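Local coordinates for protein rubisco operon transcriptional regulator (Synechocystis sp., PDB 5Y2W) that probably represses genes of carbon acquisition as a LysR-type regulator, its regulatory domain binding 2-phosphoglycolate as a metabolic signal, at residues P26-E31 with M209-N214; H53-N58 with Y63-P68; R120-N125 with I183-Y188; H162-E167 with L173-I178. One frame throughout, in Å; residues are numbered along the deposited sequence.

Contact 1 of 4, residues P26-E31 with M209-N214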
# COMPACT_ATOMS: atom_id res chain seq x y z
N PRO A 26 -3.97 -11.20 -4.47
CA PRO A 26 -3.96 -12.05 -3.30
C PRO A 26 -5.19 -12.86 -3.12
O PRO A 26 -5.10 -13.98 -2.68
CB PRO A 26 -3.87 -11.05 -2.15
CG PRO A 26 -2.95 -10.02 -2.76
CD PRO A 26 -3.53 -9.84 -4.14
N ARG A 27 -6.35 -12.30 -3.41
CA ARG A 27 -7.56 -13.05 -3.20
C ARG A 27 -7.60 -14.24 -4.18
O ARG A 27 -7.97 -15.32 -3.80
CB ARG A 27 -8.76 -12.17 -3.40
CG ARG A 27 -10.07 -12.87 -3.13
CD ARG A 27 -11.21 -11.88 -3.24
NE ARG A 27 -11.26 -11.33 -4.59
CZ ARG A 27 -12.11 -10.39 -4.99
NH1 ARG A 27 -13.02 -9.90 -4.15
NH2 ARG A 27 -12.08 -9.97 -6.25
N LEU A 28 -7.17 -14.03 -5.43
CA LEU A 28 -7.04 -15.11 -6.41
C LEU A 28 -6.00 -16.15 -6.04
O LEU A 28 -6.14 -17.31 -6.38
CB LEU A 28 -6.63 -14.57 -7.78
CG LEU A 28 -7.68 -14.01 -8.72
CD1 LEU A 28 -7.12 -14.18 -10.13
CD2 LEU A 28 -9.07 -14.66 -8.59
N LEU A 29 -4.92 -15.73 -5.39
CA LEU A 29 -3.94 -16.69 -4.87
C LEU A 29 -4.50 -17.77 -3.94
O LEU A 29 -3.89 -18.82 -3.81
CB LEU A 29 -2.82 -15.96 -4.14
CG LEU A 29 -1.94 -15.08 -5.05
CD1 LEU A 29 -0.77 -14.47 -4.27
CD2 LEU A 29 -1.45 -15.86 -6.27
N GLY A 30 -5.63 -17.50 -3.30
CA GLY A 30 -6.19 -18.38 -2.29
C GLY A 30 -6.70 -19.66 -2.89
O GLY A 30 -6.39 -20.74 -2.41
N GLU A 31 -7.50 -19.53 -3.95
CA GLU A 31 -7.97 -20.71 -4.65
C GLU A 31 -6.75 -21.44 -5.24
O GLU A 31 -6.58 -22.65 -5.08
CB GLU A 31 -9.02 -20.36 -5.71
CG GLU A 31 -9.79 -21.57 -6.28
CD GLU A 31 -11.22 -21.75 -5.73
OE1 GLU A 31 -11.69 -20.87 -4.97
OE2 GLU A 31 -11.90 -22.76 -6.07
N MET A 209 -5.82 -16.56 -16.43
CA MET A 209 -6.66 -16.34 -17.63
C MET A 209 -7.99 -17.03 -17.52
O MET A 209 -9.02 -16.50 -17.91
CB MET A 209 -5.97 -16.84 -18.89
CG MET A 209 -4.72 -16.05 -19.18
SD MET A 209 -5.06 -14.25 -19.05
CE MET A 209 -3.36 -13.84 -19.11
N ALA A 210 -8.00 -18.22 -16.98
CA ALA A 210 -9.25 -18.95 -16.95
C ALA A 210 -10.19 -18.32 -15.98
O ALA A 210 -11.33 -18.08 -16.30
CB ALA A 210 -8.99 -20.42 -16.60
N VAL A 211 -9.73 -18.02 -14.76
CA VAL A 211 -10.68 -17.54 -13.74
C VAL A 211 -11.22 -16.14 -14.04
O VAL A 211 -12.33 -15.77 -13.58
CB VAL A 211 -10.11 -17.59 -12.30
CG1 VAL A 211 -9.79 -19.03 -11.94
CG2 VAL A 211 -8.91 -16.68 -12.13
N THR A 212 -10.47 -15.36 -14.82
CA THR A 212 -10.90 -14.00 -15.12
C THR A 212 -11.66 -13.87 -16.40
O THR A 212 -11.97 -12.73 -16.80
CB THR A 212 -9.70 -13.04 -15.13
OG1 THR A 212 -8.71 -13.49 -16.08
CG2 THR A 212 -9.09 -13.00 -13.72
N LYS A 213 -12.01 -14.99 -17.05
CA LYS A 213 -12.30 -14.89 -18.46
C LYS A 213 -13.33 -13.83 -18.83
O LYS A 213 -12.98 -12.91 -19.56
CB LYS A 213 -12.58 -16.21 -19.13
CG LYS A 213 -12.71 -15.97 -20.62
CD LYS A 213 -12.79 -17.24 -21.45
CE LYS A 213 -13.08 -16.88 -22.92
NZ LYS A 213 -13.64 -18.06 -23.64
N ASN A 214 -14.58 -13.91 -18.37
CA ASN A 214 -15.57 -12.84 -18.76
C ASN A 214 -15.97 -11.91 -17.60
O ASN A 214 -17.09 -11.41 -17.52
CB ASN A 214 -16.81 -13.45 -19.43
CG ASN A 214 -16.46 -14.13 -20.74
OD1 ASN A 214 -16.54 -15.35 -20.84
ND2 ASN A 214 -16.02 -13.35 -21.72

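Contact 2 of 4, residues H53-N58 with Y63-P68. With PGA (2-phosphoglycolic acid), chain B.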
# COMPACT_ATOMS: atom_id res chain seq x y z
N HIS A 53 12.12 -1.50 -13.62
CA HIS A 53 13.43 -1.89 -13.11
C HIS A 53 13.40 -3.34 -12.77
O HIS A 53 14.33 -4.08 -13.03
CB HIS A 53 13.83 -1.12 -11.83
CG HIS A 53 14.01 0.35 -12.04
ND1 HIS A 53 14.82 0.87 -13.03
CD2 HIS A 53 13.49 1.42 -11.39
CE1 HIS A 53 14.79 2.19 -12.98
NE2 HIS A 53 13.98 2.55 -12.00
N ARG A 54 12.34 -3.79 -12.15
CA ARG A 54 12.33 -5.20 -11.84
C ARG A 54 12.48 -6.00 -13.13
O ARG A 54 13.30 -6.91 -13.21
CB ARG A 54 11.12 -5.58 -11.03
CG ARG A 54 11.18 -5.00 -9.61
CD ARG A 54 10.00 -5.55 -8.84
NE ARG A 54 10.12 -6.97 -8.50
CZ ARG A 54 10.82 -7.45 -7.45
NH1 ARG A 54 10.85 -8.75 -7.19
NH2 ARG A 54 11.47 -6.65 -6.63
N MET A 55 11.75 -5.60 -14.16
CA MET A 55 11.80 -6.28 -15.44
C MET A 55 13.19 -6.20 -16.06
O MET A 55 13.63 -7.15 -16.67
CB MET A 55 10.80 -5.67 -16.43
CG MET A 55 9.30 -5.98 -16.20
SD MET A 55 8.28 -4.80 -17.16
CE MET A 55 6.70 -5.60 -16.96
N GLN A 56 13.85 -5.06 -15.91
CA GLN A 56 15.19 -4.85 -16.47
C GLN A 56 16.24 -5.73 -15.83
O GLN A 56 17.23 -6.04 -16.46
CB GLN A 56 15.66 -3.43 -16.28
CG GLN A 56 14.87 -2.42 -17.07
CD GLN A 56 15.75 -1.33 -17.63
OE1 GLN A 56 16.69 -1.61 -18.37
NE2 GLN A 56 15.42 -0.08 -17.31
N ASN A 57 16.03 -6.08 -14.57
CA ASN A 57 16.90 -7.03 -13.86
C ASN A 57 16.27 -8.41 -13.82
O ASN A 57 16.66 -9.23 -13.00
CB ASN A 57 17.10 -6.58 -12.41
CG ASN A 57 17.46 -5.15 -12.30
OD1 ASN A 57 17.78 -4.51 -13.28
ND2 ASN A 57 17.39 -4.62 -11.09
N ASN A 58 15.29 -8.66 -14.69
CA ASN A 58 14.62 -9.97 -14.77
C ASN A 58 14.23 -10.63 -13.43
O ASN A 58 14.41 -11.84 -13.27
CB ASN A 58 15.52 -10.91 -15.56
CG ASN A 58 14.93 -12.30 -15.70
OD1 ASN A 58 13.74 -12.48 -15.96
ND2 ASN A 58 15.76 -13.28 -15.50
N TYR A 63 4.57 -10.27 -14.33
CA TYR A 63 4.35 -8.90 -13.99
C TYR A 63 2.91 -8.56 -14.36
O TYR A 63 2.40 -8.94 -15.42
CB TYR A 63 5.32 -8.03 -14.77
CG TYR A 63 6.79 -8.39 -14.56
CD1 TYR A 63 7.43 -9.35 -15.37
CD2 TYR A 63 7.54 -7.78 -13.56
CE1 TYR A 63 8.75 -9.70 -15.15
CE2 TYR A 63 8.87 -8.11 -13.36
CZ TYR A 63 9.46 -9.08 -14.15
OH TYR A 63 10.77 -9.38 -13.97
N ILE A 64 2.26 -7.85 -13.46
CA ILE A 64 0.97 -7.25 -13.77
C ILE A 64 1.08 -5.72 -13.85
O ILE A 64 1.50 -5.00 -12.90
CB ILE A 64 -0.04 -7.71 -12.76
CG1 ILE A 64 -0.07 -9.24 -12.85
CG2 ILE A 64 -1.40 -7.03 -12.99
CD1 ILE A 64 -1.35 -9.91 -12.41
N VAL A 65 0.73 -5.25 -15.04
CA VAL A 65 0.88 -3.87 -15.41
C VAL A 65 -0.38 -3.44 -16.19
O VAL A 65 -1.10 -4.29 -16.71
CB VAL A 65 2.10 -3.68 -16.28
CG1 VAL A 65 3.32 -4.15 -15.50
CG2 VAL A 65 1.95 -4.41 -17.62
N SER A 66 -0.66 -2.13 -16.18
CA SER A 66 -1.65 -1.52 -17.09
C SER A 66 -1.07 -0.88 -18.37
O SER A 66 -1.71 -0.83 -19.39
CB SER A 66 -2.41 -0.42 -16.33
OG SER A 66 -3.14 -1.02 -15.31
N GLU A 67 0.11 -0.31 -18.24
CA GLU A 67 0.82 0.34 -19.33
C GLU A 67 2.18 -0.40 -19.44
O GLU A 67 3.02 -0.31 -18.57
CB GLU A 67 1.02 1.83 -19.08
CG GLU A 67 1.57 2.53 -20.31
CD GLU A 67 2.00 3.97 -20.13
OE1 GLU A 67 2.00 4.53 -18.99
OE2 GLU A 67 2.34 4.57 -21.17
N PRO A 68 2.37 -1.16 -20.52
CA PRO A 68 3.63 -1.84 -20.86
C PRO A 68 4.80 -0.87 -20.87
O PRO A 68 4.69 0.19 -21.50
CB PRO A 68 3.38 -2.31 -22.31
CG PRO A 68 1.92 -2.50 -22.38
CD PRO A 68 1.30 -1.44 -21.48
P PGA B . 0.65 2.80 -10.48
O1P PGA B . -0.26 1.79 -11.35
O2P PGA B . 0.84 2.13 -9.16
O3P PGA B . -0.16 4.10 -10.45
O4P PGA B . 1.97 2.78 -11.16
C2 PGA B . -1.51 1.24 -11.00
C1 PGA B . -2.51 1.25 -12.15
O1 PGA B . -3.67 0.78 -11.96
O2 PGA B . -2.12 1.72 -13.24

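Contact 3 of 4, residues R120-N125 with I183-Y188. With PGA (2-phosphoglycolic acid), chain B.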
# COMPACT_ATOMS: atom_id res chain seq x y z
N ARG A 120 -0.67 8.45 -12.18
CA ARG A 120 -0.31 9.86 -12.36
C ARG A 120 -0.02 10.19 -13.85
O ARG A 120 -0.50 11.18 -14.39
CB ARG A 120 0.91 10.15 -11.50
CG ARG A 120 1.37 11.59 -11.47
CD ARG A 120 2.73 11.67 -10.82
NE ARG A 120 3.40 12.96 -11.05
CZ ARG A 120 3.76 13.82 -10.09
NH1 ARG A 120 4.36 14.95 -10.43
NH2 ARG A 120 3.54 13.58 -8.80
N LEU A 121 0.75 9.36 -14.52
CA LEU A 121 1.11 9.68 -15.91
C LEU A 121 -0.17 9.71 -16.81
O LEU A 121 -0.38 10.62 -17.62
CB LEU A 121 2.13 8.71 -16.39
CG LEU A 121 2.76 9.01 -17.73
CD1 LEU A 121 3.58 10.29 -17.62
CD2 LEU A 121 3.61 7.81 -18.16
N ALA A 122 -1.06 8.76 -16.64
CA ALA A 122 -2.33 8.82 -17.39
C ALA A 122 -3.19 10.07 -17.05
O ALA A 122 -3.82 10.68 -17.91
CB ALA A 122 -3.13 7.56 -17.09
N VAL A 123 -3.20 10.48 -15.78
CA VAL A 123 -3.97 11.66 -15.42
C VAL A 123 -3.29 12.84 -16.07
O VAL A 123 -3.94 13.66 -16.69
CB VAL A 123 -4.03 11.86 -13.91
CG1 VAL A 123 -4.61 13.23 -13.54
CG2 VAL A 123 -4.82 10.74 -13.27
N GLN A 124 -1.99 12.95 -15.92
CA GLN A 124 -1.27 14.07 -16.56
C GLN A 124 -1.50 14.14 -18.06
O GLN A 124 -1.68 15.22 -18.62
CB GLN A 124 0.19 13.99 -16.34
CG GLN A 124 0.54 14.31 -14.89
CD GLN A 124 1.96 13.92 -14.55
OE1 GLN A 124 2.51 12.96 -15.08
NE2 GLN A 124 2.54 14.65 -13.68
N ASN A 125 -1.54 13.00 -18.71
CA ASN A 125 -1.73 13.03 -20.16
C ASN A 125 -3.09 13.44 -20.50
O ASN A 125 -3.29 14.21 -21.42
CB ASN A 125 -1.40 11.70 -20.78
CG ASN A 125 0.08 11.48 -20.77
OD1 ASN A 125 0.80 12.44 -20.73
ND2 ASN A 125 0.54 10.23 -20.72
N ILE A 183 -10.91 6.53 -17.22
CA ILE A 183 -9.82 6.39 -18.13
C ILE A 183 -9.78 4.91 -18.42
O ILE A 183 -9.66 4.08 -17.48
CB ILE A 183 -8.49 6.86 -17.56
CG1 ILE A 183 -8.62 8.37 -17.25
CG2 ILE A 183 -7.34 6.54 -18.56
CD1 ILE A 183 -7.32 9.08 -16.92
N LYS A 184 -9.97 4.56 -19.68
CA LYS A 184 -10.04 3.13 -20.07
C LYS A 184 -8.63 2.49 -20.05
O LYS A 184 -7.71 2.98 -20.63
CB LYS A 184 -10.65 2.98 -21.45
CG LYS A 184 -12.15 3.26 -21.48
CD LYS A 184 -12.66 3.39 -22.92
CE LYS A 184 -14.02 4.05 -22.99
NZ LYS A 184 -13.94 5.51 -22.64
N ARG A 185 -8.47 1.44 -19.29
CA ARG A 185 -7.12 0.94 -19.03
C ARG A 185 -7.33 -0.50 -18.63
O ARG A 185 -8.42 -0.90 -18.23
CB ARG A 185 -6.55 1.83 -17.95
CG ARG A 185 -5.19 1.56 -17.40
CD ARG A 185 -4.97 2.59 -16.28
NE ARG A 185 -3.68 2.51 -15.58
CZ ARG A 185 -2.53 2.99 -16.06
NH1 ARG A 185 -2.53 3.63 -17.20
NH2 ARG A 185 -1.40 2.90 -15.36
N ARG A 186 -6.31 -1.31 -18.72
CA ARG A 186 -6.56 -2.74 -18.55
C ARG A 186 -5.43 -3.22 -17.72
O ARG A 186 -4.39 -2.59 -17.74
CB ARG A 186 -6.56 -3.41 -19.93
CG ARG A 186 -7.63 -2.82 -20.87
CD ARG A 186 -7.75 -3.52 -22.20
NE ARG A 186 -8.52 -4.76 -22.13
CZ ARG A 186 -8.56 -5.71 -23.08
NH1 ARG A 186 -7.84 -5.63 -24.21
NH2 ARG A 186 -9.32 -6.80 -22.89
N TRP A 187 -5.64 -4.28 -16.94
CA TRP A 187 -4.55 -5.04 -16.37
C TRP A 187 -4.06 -6.12 -17.35
O TRP A 187 -4.83 -6.90 -17.88
CB TRP A 187 -5.00 -5.71 -15.07
CG TRP A 187 -5.08 -4.83 -13.86
CD1 TRP A 187 -4.48 -3.63 -13.65
CD2 TRP A 187 -5.79 -5.13 -12.68
NE1 TRP A 187 -4.77 -3.16 -12.39
CE2 TRP A 187 -5.57 -4.07 -11.77
CE3 TRP A 187 -6.54 -6.24 -12.25
CZ2 TRP A 187 -6.11 -4.04 -10.52
CZ3 TRP A 187 -7.11 -6.19 -11.01
CH2 TRP A 187 -6.86 -5.10 -10.14
N TYR A 188 -2.75 -6.19 -17.52
CA TYR A 188 -2.12 -7.18 -18.34
C TYR A 188 -1.24 -8.04 -17.50
O TYR A 188 -0.58 -7.54 -16.59
CB TYR A 188 -1.22 -6.53 -19.37
CG TYR A 188 -1.91 -5.66 -20.39
CD1 TYR A 188 -2.56 -6.22 -21.50
CD2 TYR A 188 -1.87 -4.26 -20.28
CE1 TYR A 188 -3.15 -5.41 -22.46
CE2 TYR A 188 -2.47 -3.46 -21.22
CZ TYR A 188 -3.10 -4.04 -22.31
OH TYR A 188 -3.66 -3.18 -23.21
P PGA B . 0.65 2.80 -10.48
O1P PGA B . -0.26 1.79 -11.35
O2P PGA B . 0.84 2.13 -9.16
O3P PGA B . -0.16 4.10 -10.45
O4P PGA B . 1.97 2.78 -11.16
C2 PGA B . -1.51 1.24 -11.00
C1 PGA B . -2.51 1.25 -12.15
O1 PGA B . -3.67 0.78 -11.96
O2 PGA B . -2.12 1.72 -13.24

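Contact 4 of 4, residues H162-E167 with L173-I178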
# COMPACT_ATOMS: atom_id res chain seq x y z
N HIS A 162 -10.43 -0.26 -8.77
CA HIS A 162 -10.16 -1.43 -7.92
C HIS A 162 -9.78 -1.01 -6.51
O HIS A 162 -9.85 -1.84 -5.62
CB HIS A 162 -9.03 -2.29 -8.48
CG HIS A 162 -9.35 -2.88 -9.83
ND1 HIS A 162 -10.31 -3.86 -9.98
CD2 HIS A 162 -8.90 -2.61 -11.07
CE1 HIS A 162 -10.43 -4.16 -11.26
NE2 HIS A 162 -9.58 -3.41 -11.95
N THR A 163 -9.37 0.25 -6.30
CA THR A 163 -8.96 0.66 -4.93
C THR A 163 -10.19 0.89 -4.03
O THR A 163 -10.07 0.89 -2.81
CB THR A 163 -8.14 1.97 -4.91
OG1 THR A 163 -8.94 3.03 -5.41
CG2 THR A 163 -6.83 1.86 -5.74
N LEU A 164 -11.34 1.10 -4.66
CA LEU A 164 -12.62 1.29 -3.95
C LEU A 164 -13.35 0.00 -3.51
O LEU A 164 -14.44 0.08 -2.99
CB LEU A 164 -13.57 2.10 -4.82
CG LEU A 164 -13.08 3.48 -5.28
CD1 LEU A 164 -14.05 4.03 -6.33
CD2 LEU A 164 -12.90 4.43 -4.08
N VAL A 165 -12.75 -1.16 -3.71
CA VAL A 165 -13.35 -2.45 -3.35
C VAL A 165 -13.37 -2.64 -1.83
O VAL A 165 -14.26 -3.30 -1.29
CB VAL A 165 -12.60 -3.59 -4.10
CG1 VAL A 165 -13.07 -4.99 -3.71
CG2 VAL A 165 -12.69 -3.33 -5.60
N SER A 166 -12.41 -2.01 -1.16
CA SER A 166 -12.34 -1.96 0.30
C SER A 166 -13.39 -1.05 0.92
O SER A 166 -13.75 -1.23 2.08
CB SER A 166 -10.98 -1.40 0.69
OG SER A 166 -9.96 -2.30 0.29
N GLU A 167 -13.87 -0.06 0.18
CA GLU A 167 -14.85 0.90 0.71
C GLU A 167 -16.19 0.25 0.93
O GLU A 167 -16.83 -0.22 -0.01
CB GLU A 167 -15.08 2.08 -0.25
CG GLU A 167 -13.82 2.83 -0.58
CD GLU A 167 -13.11 3.26 0.67
OE1 GLU A 167 -11.94 2.85 0.82
OE2 GLU A 167 -13.76 3.99 1.48
N LEU A 173 -16.37 8.34 0.27
CA LEU A 173 -15.84 8.51 -1.05
C LEU A 173 -16.90 8.30 -2.09
O LEU A 173 -17.79 7.54 -1.90
CB LEU A 173 -14.73 7.51 -1.32
CG LEU A 173 -13.64 7.54 -0.31
CD1 LEU A 173 -12.58 6.57 -0.82
CD2 LEU A 173 -13.12 8.97 -0.15
N THR A 174 -16.77 8.98 -3.21
CA THR A 174 -17.77 8.92 -4.23
C THR A 174 -17.06 9.12 -5.56
O THR A 174 -16.02 9.81 -5.61
CB THR A 174 -18.83 10.03 -3.98
OG1 THR A 174 -19.90 9.86 -4.88
CG2 THR A 174 -18.27 11.42 -4.25
N ILE A 175 -17.61 8.54 -6.61
CA ILE A 175 -17.11 8.75 -7.97
C ILE A 175 -17.83 9.93 -8.59
O ILE A 175 -19.06 9.95 -8.62
CB ILE A 175 -17.30 7.50 -8.84
CG1 ILE A 175 -16.36 6.41 -8.35
CG2 ILE A 175 -16.97 7.79 -10.28
CD1 ILE A 175 -16.76 5.01 -8.74
N LEU A 176 -17.06 10.93 -9.04
CA LEU A 176 -17.63 12.01 -9.81
C LEU A 176 -17.72 11.61 -11.30
O LEU A 176 -16.73 11.16 -11.93
CB LEU A 176 -16.79 13.25 -9.65
CG LEU A 176 -16.64 13.82 -8.22
CD1 LEU A 176 -15.82 15.09 -8.31
CD2 LEU A 176 -17.99 14.09 -7.58
N ASP A 177 -18.91 11.81 -11.86
CA ASP A 177 -19.22 11.40 -13.27
C ASP A 177 -18.74 12.44 -14.24
O ASP A 177 -19.53 13.15 -14.84
CB ASP A 177 -20.74 11.18 -13.45
CG ASP A 177 -21.11 10.69 -14.87
OD1 ASP A 177 -20.29 10.01 -15.54
OD2 ASP A 177 -22.23 11.01 -15.32
N ILE A 178 -17.43 12.55 -14.34
CA ILE A 178 -16.77 13.52 -15.13
C ILE A 178 -16.59 12.95 -16.52
O ILE A 178 -16.26 11.78 -16.64
CB ILE A 178 -15.35 13.80 -14.62
CG1 ILE A 178 -15.32 14.10 -13.13
CG2 ILE A 178 -14.72 14.92 -15.44
CD1 ILE A 178 -16.13 15.29 -12.66

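Contact 1 of 4, residues P26-E31 with M209-N214
Leu28 and Val211 form a small apolar contact between helix 24-35 and the C-terminal end of helix 199-211. It lies in the subdomain built on the five-stranded mixed sheet. The two side chains reach toward each other tip to tip. Leu28 CD1 comes within 3.7 Å of Val211 CG2. The other branch, Leu28 CD2, stands 4.1 Å from that same Val211 CG2. One valine methyl therefore faces the fork of the leucine. Val211 CG2 sits between its own backbone N and carbonyl carbon, with CG1 beside the N (chi1 -61°), and this rotation presents CG2 to the leucine.

Thr212 adds a looser touch, with its CG2 4.3 Å from Leu28 CD1. It is the first residue to leave helical geometry. Its first torsion of 56° leaves the methyl facing Leu28, while OG1 is hydrogen-bonded to Leu208 O, one turn back. The polar end of this buried residue is thus satisfied by its own helix. Leu28 also packs on Leu208, which extends the apolar strip along helix 199-211. Elsewhere on helix 24-35, Pro26 packs on Ala145 and Leu29 on Leu140, both of the second subunit.

About 95 Å² is buried in all, most of it on Leu28 and Val211. Contacts between methyl groups have little directionality. They are likely to limit how closely the helices approach, and should hold their relative rotation only weakly.

Contact 2 of 4, residues H53-N58 with Y63-P68
Met55 lies over one face of the Tyr63 ring, and this pairing dominates the contact. The CH-pi part is close and well centred: Met55 CG stands 3.5 Å from the centroid of the Tyr63 ring, 9° off the normal. A longer Met-aromatic contact adds to it, with Met55 SD 4.8 Å from the centroid of that ring.

The apolar contacts continue along the same side chain. Beyond CG the methionine is extended (chi2 164°), so it runs back past the ring in the opposite sense to the tyrosine. Met55 CE ends 3.6 Å from Tyr63 CB and 4.0 Å from Val65 CG1. At the ring edge, Arg54 CB approaches Tyr63 CE2 at 4.1 Å.

The polar groups are met nearby. Tyr63 OH is hydrogen-bonded to Asp60 N, and Arg54 NE forms a salt bridge with Asp60 OD2. Asn58, with positive phi, is the C-prime residue of a Schellman motif that ends the helix. A leucine in place of Tyr63 would probably leave Asp60 N without its hydroxyl partner and Met55 without a flat face to lie on.

Helix 48-56 belongs to the crossover from strand 39-46 to strand 62-65, which passes strand 11-18. Just after strand 62-65, Ser66 belongs to the 2-phosphoglycolate pocket. Met55 also packs on Leu192 of strand 186-192 and Leu74 of strand 74-79.

Contact 3 of 4, residues R120-N125 with I183-Y188
Carboxylate oxygen O2 of 2-phosphoglycolate is gripped twice by Arg185, whose guanidinium also borders Ala122. Arg185 NE donates to O2 of the ligand at 2.9 Å, with an N-H...O angle of 134°. The second bond, from Arg185 NH2 to ligand O2, measures 2.5 Å, shorter than usual, so its exact length is doubtful; its angle is 153°. Both donors share one oxygen, which lies at the guanidinium edge and near its plane. Two donors on one oxygen would probably limit rotation of the group, and the positive charge probably balances the carboxylate.

The arginine chain is extended from CG to NE. With CG opposite the backbone N (chi1 178°), it spans the distance from the backbone to the ligand. Arg185 NH1 lies 4.0 Å from Ala122 CB in a plain van der Waals touch. Arg185 also packs on Ser66, Asn82 and Leu84.

The rest of the contact is apolar and loose. Ile183 CD1 reaches helix 118-129, 4.0 Å from Ala122 O and 4.5 Å from Ala122 CB. Val123 CA lies close to the same Ile183 CD1.

Helix 118-129 starts at the ligand. Gly118 N, Ser117 OG and Thr119 OG1 hydrogen-bond to it, and Thr19, Thr20 and Asn82 add further hydrogen bonds. A small anion held between two subdomains, next to a helix N-terminus, is characteristic of the periplasmic-binding-protein fold that LysR-type effector domains share.

Contact 4 of 4, residues H162-E167 with L173-I178
Leu164 crosses Leu173 and Ile175 obliquely and meets each with a different methyl. Leu164 CD2 lies 3.9 Å from Leu173 CD1. Leu164 CD1 lies 3.8 Å from Ile175 CD1. The leucine fork thus spans two residues whose side chains come to the same side of the strand. The CB of Ile175 points neither toward nor away from the loop, but CD1 at the end of the side chain comes near Leu164.

Glu167 crosses Leu173 at about a right angle. Its chain bends at chi2 (-54°), which lays the carboxylate over the leucine methyl. Glu167 CD and OE2 are each 3.7 Å from Leu173 CD1. The charged oxygens have polar partners beyond: OE1 forms a salt bridge with Lys147, and OE2 is hydrogen-bonded to Ser171 OG. Cutting Glu167 back to an alanine would probably leave Lys147 and Ser171 without these mates and uncover one side of Leu173.

The loop after strand 157-160 thus packs on strand 173-176, an outer strand of the three-stranded antiparallel sheet. Leu164 also rests on Ile87 of the central strand 81-89. Leu173 in turn touches Lys147 and Ile150 of helix 143-151.

In the fold
Contact 2 is the buried one, contacts 1 and 3 are partly buried, and contact 4 lies at the surface. Contacts 2 and 3 hold neighbouring strands, 62-65 and 186-192, of the same mixed sheet. They touch directly where Ser66 packs on Arg185, and both reach 2-phosphoglycolate. Contact 1 joins helices of that subdomain, about 20 Å from contact 2 between centres. Contact 4 belongs to the three-stranded sheet and meets contact 3 where His162 stacks on Trp187. The chemistry follows place: methyl packing between helices, an aromatic face in the core, charge at the ligand, and leucines bordered by a salt-bridged glutamate at the surface.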